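Local coordinates for shikimate kinase (Aquifex aeolicus, PDB 2PT5), which probably transfers a phosphate from ATP to the 3-hydroxyl group of shikimate, a step of the chorismate pathway that leads to aromatic amino acids, at residues A[18-21]-A[22-25]; A[32-35]-A[36-39]; A[110-113]-A[114-118]; A[150-153]-A[154-157]. All blocks are in the same frame, centred on the assembly; numbering follows the deposited sequence.

Interaction 1 of 4, residues A[18-21]-A[22-25]; sequences SLLS and RSLN
Ser18 O takes two sound hydrogen bonds one turn along the helix. Arg22 N gives Ser18 O the regular backbone bond at 3.0 Å. Ser21 OG reaches the same oxygen from the same face of the carbonyl plane, at 3.1 Å from Ser18 O. The Arg22 side chain then runs back along the helix and meets Ser18 side-on. Arg22 NE and NH2 both donate hydrogen bonds to Ser18 OG, at 3.2 and 3.1 Å. OG sits near the guanidinium edge, tilted a little under 20° out of the plane. Ser18 OG is anti to the backbone N (chi1 174°), which carries it toward the arginine. Leu19 CD2 lies over one face of the guanidinium, 4.0 Å from Arg22 NH2. Further on, Ser23 OG donates to Leu20 O over 2.8 Å. That short bond partners a carbonyl near the end of the helix, where the backbone bond from Leu24 N is weak. Leu20 CD1 and Leu24 CD1 touch at 3.9 Å, and both leucines also rest on Ile3 of strand 2-6. Leu19 faces Pro150 and Val154 of helix 150-162. Asn25 leaves the helix with positive phi. This is the C-terminal half of helix 13-24, the helix that follows the P-loop in the P-loop kinase fold, with a polar outer face and a leucine face packed inward.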
loop_
_atom_site.group_PDB
_atom_site.type_symbol
_atom_site.label_atom_id
_atom_site.label_comp_id
_atom_site.label_asym_id
_atom_site.label_seq_id
_atom_site.Cartn_x
_atom_site.Cartn_y
_atom_site.Cartn_z
ATOM N N SER A 18 -8.632 -1.805 7.137
ATOM C CA SER A 18 -10.013 -1.785 7.612
ATOM C C SER A 18 -10.076 -2.050 9.118
ATOM O O SER A 18 -10.735 -1.313 9.855
ATOM C CB SER A 18 -10.848 -2.840 6.877
ATOM O OG SER A 18 -12.161 -2.917 7.422
ATOM N N LEU A 19 -9.398 -3.106 9.563
ATOM C CA LEU A 19 -9.363 -3.464 10.979
ATOM C C LEU A 19 -8.796 -2.294 11.784
ATOM O O LEU A 19 -9.312 -1.923 12.841
ATOM C CB LEU A 19 -8.487 -4.710 11.194
ATOM C CG LEU A 19 -8.992 -6.089 10.739
ATOM C CD1 LEU A 19 -7.876 -7.110 10.864
ATOM C CD2 LEU A 19 -10.181 -6.525 11.590
ATOM N N LEU A 20 -7.724 -1.712 11.271
ATOM C CA LEU A 20 -7.094 -0.589 11.936
ATOM C C LEU A 20 -8.056 0.594 12.054
ATOM O O LEU A 20 -8.232 1.152 13.142
ATOM C CB LEU A 20 -5.842 -0.162 11.160
ATOM C CG LEU A 20 -4.941 0.891 11.798
ATOM C CD1 LEU A 20 -4.453 0.412 13.158
ATOM C CD2 LEU A 20 -3.755 1.150 10.878
ATOM N N SER A 21 -8.685 0.972 10.943
ATOM C CA SER A 21 -9.590 2.119 10.957
ATOM C C SER A 21 -10.752 1.893 11.913
ATOM O O SER A 21 -11.291 2.836 12.501
ATOM C CB SER A 21 -10.126 2.404 9.553
ATOM O OG SER A 21 -11.294 1.655 9.283
ATOM N N ARG A 22 -11.133 0.634 12.069
ATOM C CA ARG A 22 -12.231 0.294 12.956
ATOM C C ARG A 22 -11.856 0.410 14.430
ATOM O O ARG A 22 -12.688 0.790 15.249
ATOM C CB ARG A 22 -12.740 -1.112 12.636
ATOM C CG ARG A 22 -13.694 -1.104 11.454
ATOM C CD ARG A 22 -14.333 -2.457 11.238
ATOM N NE ARG A 22 -13.601 -3.272 10.276
ATOM C CZ ARG A 22 -13.797 -4.575 10.112
ATOM N NH1 ARG A 22 -14.700 -5.204 10.863
ATOM N NH2 ARG A 22 -13.110 -5.239 9.186
ATOM N N SER A 23 -10.607 0.092 14.764
ATOM C CA SER A 23 -10.148 0.182 16.146
ATOM C C SER A 23 -9.803 1.617 16.541
ATOM O O SER A 23 -9.682 1.921 17.722
ATOM C CB SER A 23 -8.909 -0.681 16.349
ATOM O OG SER A 23 -7.820 -0.124 15.644
ATOM N N LEU A 24 -9.623 2.488 15.552
ATOM C CA LEU A 24 -9.283 3.885 15.814
ATOM C C LEU A 24 -10.470 4.800 15.533
ATOM O O LEU A 24 -10.383 6.003 15.724
ATOM C CB LEU A 24 -8.089 4.320 14.944
ATOM C CG LEU A 24 -6.765 3.574 15.174
ATOM C CD1 LEU A 24 -5.737 4.005 14.125
ATOM C CD2 LEU A 24 -6.248 3.855 16.593
ATOM N N ASN A 25 -11.571 4.223 15.064
ATOM C CA ASN A 25 -12.767 4.998 14.750
ATOM C C ASN A 25 -12.547 6.063 13.687
ATOM O O ASN A 25 -12.997 7.194 13.837
ATOM C CB ASN A 25 -13.316 5.664 16.013
ATOM C CG ASN A 25 -14.755 5.300 16.269
ATOM O OD1 ASN A 25 -15.641 5.605 15.463
ATOM N ND2 ASN A 25 -15.001 4.626 17.386
#

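Interaction 2 of 4, residues A[32-35]-A[36-39]; sequences DEEV and QKRE
Asp32 O accepts the backbone bond of Gln36 N at 3.0 Å, and the Gln36 CB and CG carbons pass close to the same oxygen. Asp32 is predicted to bind the substrate. Glu33 O receives Lys37 N in the same way. The Glu33 side chain lies beside that of Lys37 and points the same way, with Glu33 CG 4.1 Å from Lys37 CE. Their charged ends stay apart: Glu33 OE2 is 4.9 Å from Lys37 NZ. Glu34 makes the salt bridge. Its chain bends at chi2 (-50°), which folds the carboxylate back alongside Lys37. The bend of Lys37 at chi3 (-59°) brings its ammonium to meet it. Glu34 OE2 is then 3.1 Å from Lys37 NZ, a weak hydrogen bond. Replacing Glu34 by an alanine would probably leave the ammonium of Lys37 without this mate and its outer chain freer to turn. Val35 O accepts from Glu39 N at 3.0 Å. Val35 itself is buried, against Ile46 of helix 43-49 and Leu58 and Val62 of helix 52-66. Glu39 bonds Tyr54, and Arg38 forms a salt bridge with Glu61. Glu34 OE2 stands between the Glu33 carboxylate and the Lys37 ammonium. Glu33 OE2 is only 3.0 Å from Glu34 OE2, and both are acceptors. So close an approach probably raises the pKa of one acid, with Lys37 likely to offset only part of the charge.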
loop_
_atom_site.group_PDB
_atom_site.type_symbol
_atom_site.label_atom_id
_atom_site.label_comp_id
_atom_site.label_asym_id
_atom_site.label_seq_id
_atom_site.Cartn_x
_atom_site.Cartn_y
_atom_site.Cartn_z
ATOM N N ASP A 32 -6.104 2.422 -4.957
ATOM C CA ASP A 32 -6.485 1.714 -6.173
ATOM C C ASP A 32 -7.994 1.561 -6.319
ATOM O O ASP A 32 -8.534 1.748 -7.416
ATOM C CB ASP A 32 -5.810 0.343 -6.224
ATOM C CG ASP A 32 -4.352 0.422 -6.680
ATOM O OD1 ASP A 32 -3.667 -0.623 -6.651
ATOM O OD2 ASP A 32 -3.893 1.520 -7.074
ATOM N N GLU A 33 -8.678 1.226 -5.226
ATOM C CA GLU A 33 -10.132 1.058 -5.283
ATOM C C GLU A 33 -10.806 2.399 -5.595
ATOM O O GLU A 33 -11.806 2.447 -6.310
ATOM C CB GLU A 33 -10.656 0.474 -3.960
ATOM C CG GLU A 33 -11.555 1.395 -3.159
ATOM C CD GLU A 33 -11.605 1.036 -1.678
ATOM O OE1 GLU A 33 -11.759 -0.167 -1.356
ATOM O OE2 GLU A 33 -11.495 1.968 -0.841
ATOM N N GLU A 34 -10.252 3.490 -5.073
ATOM C CA GLU A 34 -10.823 4.811 -5.329
ATOM C C GLU A 34 -10.517 5.246 -6.761
ATOM O O GLU A 34 -11.352 5.855 -7.429
ATOM C CB GLU A 34 -10.263 5.838 -4.339
ATOM C CG GLU A 34 -10.688 5.572 -2.910
ATOM C CD GLU A 34 -12.188 5.362 -2.793
ATOM O OE1 GLU A 34 -12.950 6.270 -3.174
ATOM O OE2 GLU A 34 -12.610 4.285 -2.328
ATOM N N VAL A 35 -9.320 4.921 -7.234
ATOM C CA VAL A 35 -8.930 5.279 -8.590
ATOM C C VAL A 35 -9.880 4.629 -9.588
ATOM O O VAL A 35 -10.358 5.278 -10.517
ATOM C CB VAL A 35 -7.492 4.826 -8.896
ATOM C CG1 VAL A 35 -7.210 4.960 -10.394
ATOM C CG2 VAL A 35 -6.506 5.667 -8.083
ATOM N N GLN A 36 -10.153 3.345 -9.384
ATOM C CA GLN A 36 -11.048 2.609 -10.260
ATOM C C GLN A 36 -12.464 3.170 -10.208
ATOM O O GLN A 36 -13.052 3.453 -11.249
ATOM C CB GLN A 36 -11.049 1.127 -9.885
ATOM C CG GLN A 36 -9.737 0.435 -10.219
ATOM C CD GLN A 36 -9.699 -1.019 -9.786
ATOM O OE1 GLN A 36 -9.655 -1.326 -8.593
ATOM N NE2 GLN A 36 -9.714 -1.924 -10.758
ATOM N N LYS A 37 -13.005 3.340 -9.003
ATOM C CA LYS A 37 -14.353 3.874 -8.851
ATOM C C LYS A 37 -14.497 5.252 -9.501
ATOM O O LYS A 37 -15.534 5.560 -10.093
ATOM C CB LYS A 37 -14.737 3.932 -7.372
ATOM C CG LYS A 37 -14.726 2.562 -6.696
ATOM C CD LYS A 37 -15.435 2.563 -5.338
ATOM C CE LYS A 37 -14.822 3.549 -4.356
ATOM N NZ LYS A 37 -15.533 3.526 -3.046
ATOM N N ARG A 38 -13.455 6.076 -9.412
ATOM C CA ARG A 38 -13.498 7.402 -10.023
ATOM C C ARG A 38 -13.510 7.333 -11.551
ATOM O O ARG A 38 -14.304 8.014 -12.200
ATOM C CB ARG A 38 -12.308 8.252 -9.578
ATOM C CG ARG A 38 -12.252 9.598 -10.286
ATOM C CD ARG A 38 -11.123 10.476 -9.784
ATOM N NE ARG A 38 -11.249 10.771 -8.361
ATOM C CZ ARG A 38 -10.436 11.590 -7.698
ATOM N NH1 ARG A 38 -9.443 12.196 -8.339
ATOM N NH2 ARG A 38 -10.611 11.802 -6.395
ATOM N N GLU A 39 -12.628 6.516 -12.123
ATOM C CA GLU A 39 -12.539 6.367 -13.574
ATOM C C GLU A 39 -13.641 5.464 -14.116
ATOM O O GLU A 39 -13.945 5.488 -15.308
ATOM C CB GLU A 39 -11.187 5.769 -13.965
ATOM C CG GLU A 39 -9.981 6.562 -13.500
ATOM C CD GLU A 39 -9.865 7.912 -14.177
ATOM O OE1 GLU A 39 -9.771 7.944 -15.422
ATOM O OE2 GLU A 39 -9.863 8.940 -13.460
#

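Interaction 3 of 4, residues A[110-113]-A[114-118]; sequences CKDS and KERPL
A tight hairpin-like loop, built on a type I beta turn from Asp112 to Glu115, carries Arg116, a predicted ATP-binding residue. The turn closes with Glu115 N bonded to Asp112 O at 2.9 Å. Asp112 OD1 also accepts two backbone N-H groups. Lys114 N is 2.7 Å from Asp112 OD1, forming an Asx turn, and Arg116 N is 2.9 Å from it. The two donors come from opposite faces of the carboxylate, both well out of its plane. Asp112 OD2 turns its syn lone pair to Arg116 NE, 2.8 Å away, in a salt bridge. A weaker bond from Arg116 NH2 joins the same oxygen. The carboxylate and guanidinium planes are inclined by 52°; OD2 meets the guanidinium edge. The carboxylate can serve both turn and arginine because Asp112 CG sits between the backbone N and the carbonyl carbon (chi1 64°). With an asparagine in place of Asp112 the charge is gone, and the Arg116 guanidinium would probably be left without its mate and freer to turn. Asp112 N bonds Arg116 O in the carbonyl plane. Leu118 N, 3.3 Å from Cys110 O, closes the base of the loop with a nearly straight bond. There Leu118 CD1 packs 3.6 Å from Cys110 CB. Cys110 follows helix 103-109 directly and is joined by a disulfide to Cys10. The loop thus leads from that helix toward helix 127-137, tied at its base to the segment following strand 2-6.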
loop_
_atom_site.group_PDB
_atom_site.type_symbol
_atom_site.label_atom_id
_atom_site.label_comp_id
_atom_site.label_asym_id
_atom_site.label_seq_id
_atom_site.Cartn_x
_atom_site.Cartn_y
_atom_site.Cartn_z
ATOM N N CYS A 110 1.353 -13.174 -3.982
ATOM C CA CYS A 110 1.152 -12.175 -5.030
ATOM C C CYS A 110 0.928 -12.717 -6.448
ATOM O O CYS A 110 1.171 -13.889 -6.741
ATOM C CB CYS A 110 2.331 -11.190 -5.036
ATOM S SG CYS A 110 2.253 -9.772 -3.873
ATOM N N LYS A 111 0.461 -11.833 -7.325
ATOM C CA LYS A 111 0.193 -12.169 -8.719
ATOM C C LYS A 111 0.591 -10.979 -9.582
ATOM O O LYS A 111 0.686 -9.860 -9.079
ATOM C CB LYS A 111 -1.294 -12.477 -8.892
ATOM C CG LYS A 111 -1.725 -13.743 -8.168
ATOM C CD LYS A 111 -3.154 -13.656 -7.656
ATOM C CE LYS A 111 -3.253 -12.700 -6.473
ATOM N NZ LYS A 111 -4.627 -12.661 -5.893
ATOM N N ASP A 112 0.845 -11.216 -10.870
ATOM C CA ASP A 112 1.220 -10.127 -11.767
ATOM C C ASP A 112 -0.024 -9.396 -12.252
ATOM O O ASP A 112 -1.133 -9.701 -11.815
ATOM C CB ASP A 112 2.026 -10.639 -12.966
ATOM C CG ASP A 112 1.237 -11.577 -13.858
ATOM O OD1 ASP A 112 -0.011 -11.606 -13.768
ATOM O OD2 ASP A 112 1.875 -12.282 -14.665
ATOM N N SER A 113 0.164 -8.445 -13.163
ATOM C CA SER A 113 -0.940 -7.653 -13.674
ATOM C C SER A 113 -1.978 -8.474 -14.432
ATOM O O SER A 113 -3.105 -8.023 -14.628
ATOM C CB SER A 113 -0.408 -6.529 -14.569
ATOM O OG SER A 113 0.183 -7.047 -15.748
ATOM N N LYS A 114 -1.605 -9.681 -14.848
ATOM C CA LYS A 114 -2.530 -10.543 -15.582
ATOM C C LYS A 114 -3.174 -11.545 -14.637
ATOM O O LYS A 114 -3.817 -12.497 -15.074
ATOM C CB LYS A 114 -1.798 -11.300 -16.697
ATOM C CG LYS A 114 -0.823 -10.456 -17.513
ATOM C CD LYS A 114 -1.525 -9.385 -18.330
ATOM C CE LYS A 114 -0.515 -8.487 -19.043
ATOM N NZ LYS A 114 -1.174 -7.327 -19.717
ATOM N N GLU A 115 -2.988 -11.330 -13.339
ATOM C CA GLU A 115 -3.553 -12.209 -12.319
ATOM C C GLU A 115 -2.942 -13.610 -12.307
ATOM O O GLU A 115 -3.560 -14.567 -11.851
ATOM C CB GLU A 115 -5.073 -12.302 -12.489
ATOM C CG GLU A 115 -5.814 -11.021 -12.124
ATOM C CD GLU A 115 -7.296 -11.088 -12.451
ATOM O OE1 GLU A 115 -7.954 -12.073 -12.049
ATOM O OE2 GLU A 115 -7.805 -10.152 -13.105
ATOM N N ARG A 116 -1.722 -13.733 -12.812
ATOM C CA ARG A 116 -1.049 -15.024 -12.818
ATOM C C ARG A 116 -0.222 -15.152 -11.537
ATOM O O ARG A 116 0.381 -14.183 -11.085
ATOM C CB ARG A 116 -0.150 -15.133 -14.050
ATOM C CG ARG A 116 -0.934 -15.184 -15.359
ATOM C CD ARG A 116 -0.031 -15.127 -16.581
ATOM N NE ARG A 116 0.696 -13.863 -16.687
ATOM C CZ ARG A 116 1.357 -13.476 -17.775
ATOM N NH1 ARG A 116 1.380 -14.253 -18.850
ATOM N NH2 ARG A 116 1.999 -12.316 -17.792
ATOM N N PRO A 117 -0.215 -16.343 -10.913
ATOM C CA PRO A 117 0.570 -16.509 -9.685
ATOM C C PRO A 117 2.059 -16.327 -9.969
ATOM O O PRO A 117 2.614 -16.990 -10.851
ATOM C CB PRO A 117 0.230 -17.930 -9.239
ATOM C CG PRO A 117 -0.142 -18.624 -10.527
ATOM C CD PRO A 117 -0.968 -17.570 -11.225
ATOM N N LEU A 118 2.695 -15.421 -9.227
ATOM C CA LEU A 118 4.115 -15.146 -9.406
ATOM C C LEU A 118 4.984 -16.386 -9.241
ATOM O O LEU A 118 6.076 -16.464 -9.793
ATOM C CB LEU A 118 4.573 -14.065 -8.426
ATOM C CG LEU A 118 3.894 -12.699 -8.574
ATOM C CD1 LEU A 118 4.636 -11.694 -7.709
ATOM C CD2 LEU A 118 3.909 -12.243 -10.027
#

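Interaction 4 of 4, residues A[150-153]-A[154-157]; sequences PEEV and VKEI
Lys155 reaches back along helix 150-162 to Glu152. Lys155 CB lies 3.6 Å from Glu152 O, and Lys155 CG is 3.5 Å from Glu151 O. Lys155 CD passes beside the Glu152 carboxylate, at 3.8 Å from Glu152 OE2. Lys155 CE keeps about the same distance from that oxygen. At the tip, Lys155 NZ bonds Glu152 OE2 at 3.3 Å, which makes a rather long salt bridge. The ammonium comes in on the syn side, 16° out of the carboxylate plane. The lysine chain runs straight from CG onward, while Glu152 is bent at chi2 (-50°); the bend turns the acid to where the straight lysine ends. The two chains run across each other at a slant. The backbone is a regular helix here, with Val154 N bonded to Pro150 O and Ile157 N to Val153 O.

On another face of the helix, Val153 CG1 touches Ile157 CD1 at 4.1 Å. Both residues rest on Val144 of strand 142-145, and Ile157 also meets Val16 of helix 13-24. Glu156 runs back along the preceding turn, with Glu156 CG 3.3 Å from Glu152 O. Its OE1 has a weak hydrogen bond to Lys145 N, and a long, weak ion pair links its OE2 to Lys148. The contact thus divides by chemistry. Val153 and Ile157 are buried and hold the helix to the sheet by apolar contact. Glu152 and Lys155 pair their opposite charges toward the outside, where the length of the bridge suggests only a modest contribution to stability.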
loop_
_atom_site.group_PDB
_atom_site.type_symbol
_atom_site.label_atom_id
_atom_site.label_comp_id
_atom_site.label_asym_id
_atom_site.label_seq_id
_atom_site.Cartn_x
_atom_site.Cartn_y
_atom_site.Cartn_z
ATOM N N PRO A 150 -3.781 -10.876 10.016
ATOM C CA PRO A 150 -4.153 -9.458 10.047
ATOM C C PRO A 150 -4.360 -8.846 11.436
ATOM O O PRO A 150 -3.880 -7.745 11.706
ATOM C CB PRO A 150 -5.417 -9.425 9.198
ATOM C CG PRO A 150 -5.139 -10.493 8.179
ATOM C CD PRO A 150 -4.600 -11.614 9.042
ATOM N N GLU A 151 -5.059 -9.557 12.318
ATOM C CA GLU A 151 -5.320 -9.040 13.659
ATOM C C GLU A 151 -4.044 -8.851 14.462
ATOM O O GLU A 151 -3.953 -7.940 15.282
ATOM C CB GLU A 151 -6.282 -9.955 14.429
ATOM C CG GLU A 151 -5.883 -11.426 14.472
ATOM C CD GLU A 151 -6.266 -12.177 13.206
ATOM O OE1 GLU A 151 -6.073 -13.414 13.164
ATOM O OE2 GLU A 151 -6.764 -11.529 12.258
ATOM N N GLU A 152 -3.061 -9.714 14.230
ATOM C CA GLU A 152 -1.795 -9.606 14.941
ATOM C C GLU A 152 -0.997 -8.410 14.441
ATOM O O GLU A 152 -0.306 -7.750 15.211
ATOM C CB GLU A 152 -0.983 -10.893 14.778
ATOM C CG GLU A 152 -1.512 -12.020 15.633
ATOM C CD GLU A 152 -1.715 -11.578 17.069
ATOM O OE1 GLU A 152 -0.745 -11.069 17.673
ATOM O OE2 GLU A 152 -2.842 -11.735 17.588
ATOM N N VAL A 153 -1.101 -8.133 13.147
ATOM C CA VAL A 153 -0.396 -6.997 12.564
ATOM C C VAL A 153 -1.006 -5.704 13.103
ATOM O O VAL A 153 -0.297 -4.730 13.337
ATOM C CB VAL A 153 -0.494 -7.016 11.022
ATOM C CG1 VAL A 153 0.186 -5.785 10.436
ATOM C CG2 VAL A 153 0.134 -8.300 10.485
ATOM N N VAL A 154 -2.324 -5.702 13.303
ATOM C CA VAL A 154 -3.012 -4.525 13.838
ATOM C C VAL A 154 -2.496 -4.220 15.244
ATOM O O VAL A 154 -2.224 -3.066 15.572
ATOM C CB VAL A 154 -4.558 -4.730 13.883
ATOM C CG1 VAL A 154 -5.222 -3.604 14.661
ATOM C CG2 VAL A 154 -5.119 -4.757 12.467
ATOM N N LYS A 155 -2.367 -5.252 16.075
ATOM C CA LYS A 155 -1.863 -5.061 17.434
ATOM C C LYS A 155 -0.457 -4.481 17.372
ATOM O O LYS A 155 -0.081 -3.649 18.198
ATOM C CB LYS A 155 -1.823 -6.388 18.193
ATOM C CG LYS A 155 -3.186 -6.949 18.540
ATOM C CD LYS A 155 -3.050 -8.295 19.222
ATOM C CE LYS A 155 -4.399 -8.889 19.562
ATOM N NZ LYS A 155 -4.238 -10.255 20.139
ATOM N N GLU A 156 0.317 -4.936 16.390
ATOM C CA GLU A 156 1.680 -4.452 16.199
ATOM C C GLU A 156 1.647 -2.961 15.895
ATOM O O GLU A 156 2.375 -2.169 16.496
ATOM C CB GLU A 156 2.349 -5.188 15.031
ATOM C CG GLU A 156 2.808 -6.612 15.326
ATOM C CD GLU A 156 3.278 -7.347 14.070
ATOM O OE1 GLU A 156 4.121 -6.798 13.329
ATOM O OE2 GLU A 156 2.803 -8.477 13.824
ATOM N N ILE A 157 0.792 -2.575 14.954
ATOM C CA ILE A 157 0.692 -1.174 14.575
ATOM C C ILE A 157 0.200 -0.303 15.728
ATOM O O ILE A 157 0.784 0.739 16.014
ATOM C CB ILE A 157 -0.230 -0.998 13.355
ATOM C CG1 ILE A 157 0.381 -1.718 12.147
ATOM C CG2 ILE A 157 -0.409 0.487 13.040
ATOM C CD1 ILE A 157 -0.566 -1.842 10.985
#

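Interactions 1 and 4 are the only two that touch. Their centres are 11 Å apart, and helices 13-24 and 150-162 meet there: Leu19 CB lies 3.6 Å from Val154 CG2, and Leu20 CD2 is 4.0 Å from Ile157 CG2. Pro150 also touches Thr15, a predicted ATP-binding residue, so this pair borders the P-loop region. Interaction 2 carries Asp32, a predicted substrate-binding residue. Interaction 3 carries Arg116, predicted to bind ATP, and its Cys110 is disulfide-bonded to Cys10 of the P-loop. The centres of interactions 2 and 3 are about 20 Å apart, with nearest atoms about 9 Å apart.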